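Local coordinates for putative extracellular solute-binding protein (Bordetella bronchiseptica, PDB 4P56) that binds mandelate and probably hands such aromatic hydroxy acids to a TRAP-type membrane transporter as its periplasmic solute-binding component, at residues G149-T154 against G231-D236; H225-P230 against D297-A302. One frame throughout, in Å; residues are numbered along the deposited sequence.

Contact 1: G149-T154 against G231-D236; sequences GIAFTT and GGLYSD. With RMN ((R)-mandelic acid), chain D.
Gly149 is gripped at both ends of its own backbone by the 231-236 loop, and the ring of Tyr234 fills the place where a side chain would otherwise project. Gly149 N donates to Tyr234 O over 2.9 Å. This bond is bent at the hydrogen (136°), and the donor sits nearly on the line of the C=O bond. Leu233 N returns a bond to Gly149 O at 3.1 Å. It is almost straight (172°), with the donor tilted from the carbonyl plane. Tyr234 CE1 lies 3.4 Å from Gly149 CA. The ring gets there because CG stands between backbone N and carbonyl carbon (chi1 74°). Met175, Ala176 and Val179 of helix 174-182 also touch this ring. Leu233 CD2 meets Ala151 CB at 4.1 Å, and Phe208 touches both residues. Two residues beyond Tyr234, Asp236 enters the mandelate pocket. Mandelate O8 donates to Asp236 OD2 at 2.8 Å, and Ser91 OG is hydrogen-bonded to the same oxygen. The paired backbone bonds thus tie Gly149 to the loop leading to Asp236. They satisfy both Gly149 N and Gly149 O, and probably steady the course of the chain that presents Asp236 to mandelate.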
loop_
_atom_site.group_PDB
_atom_site.type_symbol
_atom_site.label_atom_id
_atom_site.label_comp_id
_atom_site.label_asym_id
_atom_site.label_seq_id
_atom_site.Cartn_x
_atom_site.Cartn_y
_atom_site.Cartn_z
ATOM N N GLY A 149 -6.721 5.082 4.526
ATOM C CA GLY A 149 -6.610 4.249 5.717
ATOM C C GLY A 149 -7.676 4.637 6.731
ATOM O O GLY A 149 -8.043 5.814 6.883
ATOM N N ILE A 150 -8.177 3.631 7.420
ATOM C CA ILE A 150 -9.236 3.812 8.402
ATOM C C ILE A 150 -8.776 3.283 9.751
ATOM O O ILE A 150 -8.016 2.319 9.817
ATOM C CB ILE A 150 -10.464 3.011 7.971
ATOM C CG1 ILE A 150 -11.022 3.620 6.681
ATOM C CG2 ILE A 150 -11.494 3.012 9.107
ATOM C CD1 ILE A 150 -12.163 2.827 6.030
ATOM N N ALA A 151 -9.233 3.905 10.833
ATOM C CA ALA A 151 -8.926 3.388 12.147
ATOM C C ALA A 151 -10.036 2.450 12.623
ATOM O O ALA A 151 -11.112 2.904 13.036
ATOM C CB ALA A 151 -8.727 4.540 13.155
ATOM N N PHE A 152 -9.761 1.147 12.585
ATOM C CA PHE A 152 -10.723 0.140 13.043
ATOM C C PHE A 152 -10.378 -0.354 14.446
ATOM O O PHE A 152 -9.206 -0.651 14.755
ATOM C CB PHE A 152 -10.698 -1.086 12.134
ATOM C CG PHE A 152 -11.189 -0.847 10.746
ATOM C CD1 PHE A 152 -12.538 -0.666 10.491
ATOM C CD2 PHE A 152 -10.299 -0.864 9.675
ATOM C CE1 PHE A 152 -13.004 -0.484 9.203
ATOM C CE2 PHE A 152 -10.771 -0.686 8.363
ATOM C CZ PHE A 152 -12.113 -0.506 8.126
ATOM N N THR A 153 -11.397 -0.486 15.294
ATOM C CA THR A 153 -11.182 -1.057 16.619
ATOM C C THR A 153 -12.273 -2.048 16.997
ATOM O O THR A 153 -13.405 -1.987 16.514
ATOM C CB THR A 153 -11.169 -0.003 17.686
ATOM O OG1 THR A 153 -12.359 0.771 17.562
ATOM C CG2 THR A 153 -9.955 0.884 17.542
ATOM N N THR A 154 -11.915 -2.943 17.900
ATOM C CA THR A 154 -12.784 -4.042 18.277
ATOM C C THR A 154 -13.898 -3.527 19.179
ATOM O O THR A 154 -15.056 -3.799 18.920
ATOM C CB THR A 154 -11.977 -5.137 18.960
ATOM O OG1 THR A 154 -11.013 -5.647 18.024
ATOM C CG2 THR A 154 -12.889 -6.258 19.482
ATOM N N GLY A 231 -9.508 12.056 3.071
ATOM C CA GLY A 231 -8.246 11.833 2.391
ATOM C C GLY A 231 -7.413 10.760 3.052
ATOM O O GLY A 231 -6.240 10.570 2.693
ATOM N N GLY A 232 -8.000 10.069 4.031
ATOM C CA GLY A 232 -7.328 8.964 4.683
ATOM C C GLY A 232 -6.499 9.350 5.899
ATOM O O GLY A 232 -5.896 10.411 5.964
ATOM N N LEU A 233 -6.450 8.449 6.868
ATOM C CA LEU A 233 -5.605 8.644 8.026
ATOM C C LEU A 233 -4.146 8.448 7.654
ATOM O O LEU A 233 -3.247 9.052 8.261
ATOM C CB LEU A 233 -6.007 7.680 9.139
ATOM C CG LEU A 233 -5.183 7.739 10.429
ATOM C CD1 LEU A 233 -5.230 9.140 11.054
ATOM C CD2 LEU A 233 -5.638 6.705 11.431
ATOM N N TYR A 234 -3.919 7.607 6.653
ATOM C CA TYR A 234 -2.573 7.259 6.175
ATOM C C TYR A 234 -2.852 6.360 4.957
ATOM O O TYR A 234 -4.016 6.036 4.637
ATOM C CB TYR A 234 -1.786 6.446 7.239
ATOM C CG TYR A 234 -2.344 5.063 7.262
ATOM C CD1 TYR A 234 -3.519 4.807 7.922
ATOM C CD2 TYR A 234 -1.760 4.031 6.522
ATOM C CE1 TYR A 234 -4.119 3.576 7.860
ATOM C CE2 TYR A 234 -2.335 2.786 6.478
ATOM C CZ TYR A 234 -3.529 2.567 7.143
ATOM O OH TYR A 234 -4.170 1.343 7.112
ATOM N N SER A 235 -1.812 5.982 4.243
ATOM C CA SER A 235 -1.959 4.947 3.238
ATOM C C SER A 235 -0.642 4.163 3.193
ATOM O O SER A 235 0.231 4.374 4.031
ATOM C CB SER A 235 -2.327 5.570 1.884
ATOM O OG SER A 235 -2.512 4.554 0.923
ATOM N N ASP A 236 -0.504 3.270 2.225
ATOM C CA ASP A 236 0.690 2.419 2.096
ATOM C C ASP A 236 0.903 2.217 0.608
ATOM O O ASP A 236 -0.064 2.271 -0.178
ATOM C CB ASP A 236 0.489 1.066 2.783
ATOM C CG ASP A 236 1.707 0.149 2.658
ATOM O OD1 ASP A 236 2.876 0.640 2.599
ATOM O OD2 ASP A 236 1.486 -1.088 2.599
HETATM C C1 RMN D . -1.663 -3.917 3.460
HETATM C C2 RMN D . -1.313 -5.041 2.727
HETATM C C3 RMN D . -2.276 -5.777 2.062
HETATM C C4 RMN D . -3.612 -5.424 2.154
HETATM C C5 RMN D . -3.971 -4.304 2.898
HETATM C C6 RMN D . -2.995 -3.560 3.541
HETATM C C7 RMN D . -0.614 -3.129 4.197
HETATM C C10 RMN D . -0.735 -3.422 5.662
HETATM O O8 RMN D . -0.779 -1.768 4.074
HETATM O O11 RMN D . -1.495 -2.736 6.429
HETATM O O12 RMN D . -0.111 -4.417 6.141
#

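Contact 2: H225-P230 against D297-A302; sequences HATEFP and DALIEA
The packing of helix 297-307 beside the six-stranded mixed sheet, at the end of strand 225-228, brings Phe229 and Pro230 against Leu299 and Ile300. The contact is apolar throughout. Phe229 CE2 lies 4.0 Å from Leu299 CG. Phe229 CZ is equally close to Leu299 CD2, also at 4.0 Å. The two side chains cross at about a right angle, so the outer part of the ring meets the branched end of the leucine. Leu299 extends there with CG anti to its backbone N (chi1 173°). From the next residue along the helix, Ile300 CG1 approaches Phe229 CD2 at 4.3 Å. Leu299 thus meets the ring around CE2 and CZ, and Ile300 near CD2. Phe109 and Ala295 also touch Phe229.

Strand 225-228 lies between strands 149-153 and 291-294 in the sheet. It runs antiparallel to the first and parallel to the second. Strand 291-294 is the outermost strand on this side, and the chain passes from it almost directly into the helix. Asp296 OD1 accepts a hydrogen bond from Leu299 N at the start of that helix.

Thr227 and Leu299 reach toward each other tip to tip, with Thr227 CG2 4.1 Å from Leu299 CD2. The threonine methyl faces the leucine, while OG1 is hydrogen-bonded to Val158 O. At the more exposed end of the contact, Pro230 meets Ile300 obliquely. Ile300 CD1 comes to 3.7 Å from Pro230 CD and 4.0 Å from Pro230 CG. The extended Ile300 chain (chi2 164°) carries CD1 out to the proline ring.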
loop_
_atom_site.group_PDB
_atom_site.type_symbol
_atom_site.label_atom_id
_atom_site.label_comp_id
_atom_site.label_asym_id
_atom_site.label_seq_id
_atom_site.Cartn_x
_atom_site.Cartn_y
_atom_site.Cartn_z
ATOM N N HIS A 225 -16.091 -0.932 15.411
ATOM C CA HIS A 225 -15.914 0.517 15.395
ATOM C C HIS A 225 -14.971 0.909 14.279
ATOM O O HIS A 225 -13.989 0.215 14.012
ATOM C CB HIS A 225 -15.344 0.990 16.730
ATOM C CG HIS A 225 -16.209 0.650 17.910
ATOM N ND1 HIS A 225 -17.215 1.474 18.368
ATOM C CD2 HIS A 225 -16.203 -0.425 18.734
ATOM C CE1 HIS A 225 -17.800 0.915 19.413
ATOM N NE2 HIS A 225 -17.216 -0.245 19.647
ATOM N N ALA A 226 -15.293 1.996 13.598
ATOM C CA ALA A 226 -14.425 2.513 12.543
ATOM C C ALA A 226 -14.517 4.028 12.508
ATOM O O ALA A 226 -15.627 4.584 12.553
ATOM C CB ALA A 226 -14.841 1.946 11.171
ATOM N N THR A 227 -13.369 4.686 12.366
ATOM C CA THR A 227 -13.327 6.139 12.180
ATOM C C THR A 227 -12.621 6.454 10.891
ATOM O O THR A 227 -11.491 6.043 10.674
ATOM C CB THR A 227 -12.633 6.847 13.349
ATOM O OG1 THR A 227 -13.385 6.572 14.543
ATOM C CG2 THR A 227 -12.581 8.374 13.104
ATOM N N GLU A 228 -13.326 7.147 10.015
ATOM C CA GLU A 228 -12.798 7.507 8.717
ATOM C C GLU A 228 -12.357 8.947 8.765
ATOM O O GLU A 228 -12.881 9.739 9.538
ATOM C CB GLU A 228 -13.861 7.347 7.642
ATOM C CG GLU A 228 -14.352 5.929 7.447
ATOM C CD GLU A 228 -15.319 5.870 6.302
ATOM O OE1 GLU A 228 -16.525 6.020 6.553
ATOM O OE2 GLU A 228 -14.869 5.745 5.135
ATOM N N PHE A 229 -11.396 9.271 7.908
ATOM C CA PHE A 229 -10.788 10.585 7.867
ATOM C C PHE A 229 -10.753 11.046 6.415
ATOM O O PHE A 229 -10.419 10.262 5.527
ATOM C CB PHE A 229 -9.346 10.472 8.347
ATOM C CG PHE A 229 -9.201 10.208 9.819
ATOM C CD1 PHE A 229 -9.301 8.923 10.321
ATOM C CD2 PHE A 229 -8.947 11.250 10.695
ATOM C CE1 PHE A 229 -9.158 8.683 11.658
ATOM C CE2 PHE A 229 -8.812 11.013 12.030
ATOM C CZ PHE A 229 -8.905 9.717 12.513
ATOM N N PRO A 230 -11.050 12.322 6.172
ATOM C CA PRO A 230 -10.979 12.829 4.808
ATOM C C PRO A 230 -9.584 12.693 4.236
ATOM O O PRO A 230 -8.609 13.152 4.832
ATOM C CB PRO A 230 -11.376 14.301 4.957
ATOM C CG PRO A 230 -12.275 14.312 6.161
ATOM C CD PRO A 230 -11.631 13.312 7.097
ATOM N N ASP A 297 -13.846 17.875 12.997
ATOM C CA ASP A 297 -12.762 18.803 12.685
ATOM C C ASP A 297 -11.706 18.844 13.782
ATOM O O ASP A 297 -10.528 19.044 13.493
ATOM C CB ASP A 297 -13.292 20.220 12.413
ATOM C CG ASP A 297 -14.114 20.307 11.137
ATOM O OD1 ASP A 297 -13.948 19.439 10.257
ATOM O OD2 ASP A 297 -14.925 21.242 11.008
ATOM N N ALA A 298 -12.122 18.674 15.041
ATOM C CA ALA A 298 -11.174 18.739 16.162
ATOM C C ALA A 298 -10.219 17.542 16.123
ATOM O O ALA A 298 -9.009 17.682 16.315
ATOM C CB ALA A 298 -11.916 18.797 17.503
ATOM N N LEU A 299 -10.759 16.363 15.852
ATOM C CA LEU A 299 -9.918 15.168 15.799
ATOM C C LEU A 299 -8.910 15.230 14.661
ATOM O O LEU A 299 -7.745 14.898 14.844
ATOM C CB LEU A 299 -10.787 13.933 15.669
ATOM C CG LEU A 299 -10.065 12.618 15.443
ATOM C CD1 LEU A 299 -9.077 12.331 16.555
ATOM C CD2 LEU A 299 -11.129 11.518 15.351
ATOM N N ILE A 300 -9.372 15.642 13.488
ATOM C CA ILE A 300 -8.511 15.844 12.340
ATOM C C ILE A 300 -7.384 16.815 12.701
ATOM O O ILE A 300 -6.212 16.525 12.476
ATOM C CB ILE A 300 -9.328 16.399 11.142
ATOM C CG1 ILE A 300 -10.275 15.317 10.578
ATOM C CG2 ILE A 300 -8.409 16.924 10.032
ATOM C CD1 ILE A 300 -11.373 15.892 9.674
ATOM N N GLU A 301 -7.724 17.950 13.306
ATOM C CA GLU A 301 -6.693 18.940 13.613
ATOM C C GLU A 301 -5.694 18.425 14.639
ATOM O O GLU A 301 -4.491 18.693 14.531
ATOM C CB GLU A 301 -7.323 20.266 14.060
ATOM C CG GLU A 301 -7.854 21.066 12.884
ATOM C CD GLU A 301 -6.780 21.262 11.811
ATOM O OE1 GLU A 301 -5.675 21.750 12.165
ATOM O OE2 GLU A 301 -7.034 20.905 10.633
ATOM N N ALA A 302 -6.180 17.659 15.613
ATOM C CA ALA A 302 -5.299 17.061 16.603
ATOM C C ALA A 302 -4.343 16.077 15.937
ATOM O O ALA A 302 -3.159 16.023 16.286
ATOM C CB ALA A 302 -6.104 16.375 17.684
#

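How the contacts relate
Both contacts hold the same mixed sheet, in which strands 149-153 and 225-228 are antiparallel neighbours. Thr227 N lies 3.0 Å from Ala151 O, a probable hydrogen bond, and Phe152 CD1 packs on Ala226 CB. The chain runs directly from Pro230 of contact 2 into Gly231 of contact 1. Contact 1 is fully buried, its centre about 12 Å from the centre of the chain, and its loop leads to the ligand. The centre of contact 2 lies about 21 Å from the chain centre, and an exposed proline ends it. Contact 1 relies on backbone hydrogen bonds and a glycine packed against a tyrosine ring. Contact 2 joins the helix to Thr227 and the two residues after strand 225-228 through apolar groups.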